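Local coordinates for protein putative TetR-family transcriptional regulator (PDB 3LWJ) that probably binds DNA as a two-chain transcriptional regulator of the TetR family, through a predicted helix-turn-helix near its N-terminus, at residues C20-F25 with N103-E108. Residues are numbered along the deposited sequence; the frame is centred on the assembly and turned at random.
Sequences CSLDLF and NETLSE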
loop_
_atom_site.group_PDB
_atom_site.type_symbol
_atom_site.label_atom_id
_atom_site.label_comp_id
_atom_site.label_asym_id
_atom_site.label_seq_id
_atom_site.Cartn_x
_atom_site.Cartn_y
_atom_site.Cartn_z
ATOM N N CYS A 20 -0.277 0.458 26.659
ATOM C CA CYS A 20 -0.437 -0.982 26.948
ATOM C C CYS A 20 -1.072 -1.766 25.791
ATOM O O CYS A 20 -0.687 -2.904 25.518
ATOM C CB CYS A 20 -1.287 -1.209 28.211
ATOM S SG CYS A 20 -0.542 -0.608 29.743
ATOM N N SER A 21 -2.061 -1.154 25.147
ATOM C CA SER A 21 -2.760 -1.768 24.022
ATOM C C SER A 21 -1.793 -1.950 22.846
ATOM O O SER A 21 -1.724 -3.017 22.227
ATOM C CB SER A 21 -3.964 -0.899 23.587
ATOM O OG SER A 21 -4.961 -0.835 24.583
ATOM N N LEU A 22 -1.041 -0.894 22.557
ATOM C CA LEU A 22 -0.010 -0.945 21.535
ATOM C C LEU A 22 0.951 -2.091 21.854
ATOM O O LEU A 22 1.194 -2.950 21.003
ATOM C CB LEU A 22 0.714 0.409 21.450
ATOM C CG LEU A 22 1.238 0.973 20.141
ATOM C CD1 LEU A 22 0.371 0.607 18.940
ATOM C CD2 LEU A 22 1.362 2.516 20.303
ATOM N N ASP A 23 1.467 -2.147 23.079
ATOM C CA ASP A 23 2.447 -3.198 23.434
ATOM C C ASP A 23 1.896 -4.605 23.233
ATOM O O ASP A 23 2.596 -5.483 22.727
ATOM C CB ASP A 23 2.943 -3.067 24.890
ATOM C CG ASP A 23 3.720 -1.759 25.146
ATOM O OD1 ASP A 23 4.082 -1.052 24.189
ATOM O OD2 ASP A 23 3.938 -1.427 26.325
ATOM N N LEU A 24 0.653 -4.829 23.672
ATOM C CA LEU A 24 -0.002 -6.137 23.528
ATOM C C LEU A 24 -0.276 -6.491 22.041
ATOM O O LEU A 24 -0.157 -7.662 21.622
ATOM C CB LEU A 24 -1.310 -6.191 24.347
ATOM C CG LEU A 24 -1.243 -6.431 25.863
ATOM C CD1 LEU A 24 -2.594 -6.098 26.482
ATOM C CD2 LEU A 24 -0.865 -7.874 26.196
ATOM N N PHE A 25 -0.641 -5.484 21.243
ATOM C CA PHE A 25 -0.867 -5.690 19.816
ATOM C C PHE A 25 0.436 -6.192 19.151
ATOM O O PHE A 25 0.419 -7.181 18.416
ATOM C CB PHE A 25 -1.347 -4.390 19.118
ATOM C CG PHE A 25 -2.732 -3.915 19.525
ATOM C CD1 PHE A 25 -3.623 -4.729 20.177
ATOM C CD2 PHE A 25 -3.149 -2.644 19.160
ATOM C CE1 PHE A 25 -4.864 -4.276 20.513
ATOM C CE2 PHE A 25 -4.397 -2.185 19.494
ATOM C CZ PHE A 25 -5.248 -2.983 20.182
ATOM N N ASN A 103 6.806 6.881 16.017
ATOM C CA ASN A 103 5.735 5.979 16.426
ATOM C C ASN A 103 5.919 4.633 15.722
ATOM O O ASN A 103 5.045 4.205 14.942
ATOM C CB ASN A 103 4.363 6.569 16.023
ATOM C CG ASN A 103 4.057 7.894 16.730
ATOM O OD1 ASN A 103 3.238 7.916 17.663
ATOM N ND2 ASN A 103 4.728 8.998 16.312
ATOM N N GLU A 104 7.062 3.995 15.973
ATOM C CA GLU A 104 7.461 2.815 15.234
ATOM C C GLU A 104 6.529 1.634 15.434
ATOM O O GLU A 104 6.183 0.932 14.483
ATOM C CB GLU A 104 8.876 2.401 15.590
ATOM C CG GLU A 104 9.395 1.276 14.688
ATOM C CD GLU A 104 10.912 1.104 14.732
ATOM O OE1 GLU A 104 11.645 2.106 14.844
ATOM O OE2 GLU A 104 11.373 -0.051 14.635
ATOM N N THR A 105 6.120 1.403 16.677
ATOM C CA THR A 105 5.315 0.242 16.962
ATOM C C THR A 105 3.895 0.416 16.328
ATOM O O THR A 105 3.332 -0.529 15.750
ATOM C CB THR A 105 5.327 -0.028 18.466
ATOM O OG1 THR A 105 4.816 1.123 19.128
ATOM C CG2 THR A 105 6.811 -0.317 18.983
ATOM N N LEU A 106 3.353 1.631 16.381
ATOM C CA LEU A 106 2.075 1.944 15.734
ATOM C C LEU A 106 2.166 1.866 14.207
ATOM O O LEU A 106 1.234 1.363 13.555
ATOM C CB LEU A 106 1.558 3.327 16.184
ATOM C CG LEU A 106 0.224 3.807 15.596
ATOM C CD1 LEU A 106 -0.874 2.735 15.738
ATOM C CD2 LEU A 106 -0.200 5.116 16.204
ATOM N N SER A 107 3.266 2.381 13.644
ATOM C CA SER A 107 3.542 2.259 12.212
ATOM C C SER A 107 3.552 0.786 11.822
ATOM O O SER A 107 3.023 0.398 10.794
ATOM C CB SER A 107 4.891 2.915 11.848
ATOM O OG SER A 107 4.847 4.361 11.920
ATOM N N GLU A 108 4.143 -0.052 12.652
ATOM C CA GLU A 108 4.099 -1.487 12.392
ATOM C C GLU A 108 2.662 -2.034 12.369
ATOM O O GLU A 108 2.278 -2.697 11.404
ATOM C CB GLU A 108 4.933 -2.256 13.395
ATOM C CG GLU A 108 5.462 -3.559 12.808
ATOM C CD GLU A 108 6.222 -4.416 13.822
ATOM O OE1 GLU A 108 7.072 -3.872 14.569
ATOM O OE2 GLU A 108 5.934 -5.632 13.863
#
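L22 reaches across from helix 10-28 to meet T105 and L106 at the start of helix 104-113, a small worked example of how a TetR-family regulator joins its N-terminal, helix-turn-helix-bearing domain to the helical body that follows. The interface is slight, 133 Å² over both sides, and no hydrogen bond spans it.

Its apolar part rests on two leucines whose side chains run at about a right angle to each other. L22 CD1 lies 4.0 Å from L106 CD1, while the same methyl approaches L106 CA at 3.9 Å, so that it sits over CA, CB and one methyl branch of L106. L106 holds CG anti to its backbone N (chi1 180°), which carries its CD1 along the contact instead of straight at helix 10-28; the residue also packs on F67 of helix 56-79, linking the junction to a third helix. With chi1 at -146°, off a staggered position, L22 turns CD1 onto L106 and CD2 toward T105.

The second part is a polar atom against hydrocarbon. T105 is solvent-exposed and sets its hydroxyl against the branch point of L22 and, slightly farther, against a methyl: OG1 stands 3.7 Å from L22 CG and 3.9 Å from L22 CD2, a van der Waals approach. Replacing L22 by an alanine would remove CG and both methyls, and would probably leave T105 OG1 and L106 CD1 without their contact across this junction, opening a gap between the helices.

Helix 56-79 backs both segments, with S21 on I59 and N103 ND2 hydrogen-bonded to Q70 OE1; S21 additionally packs on I38 of helix 35-42, within the predicted DNA-binding motif. The first turn of helix 104-113 is closed by its backbone, S107 N donating to N103 O at 2.9 Å.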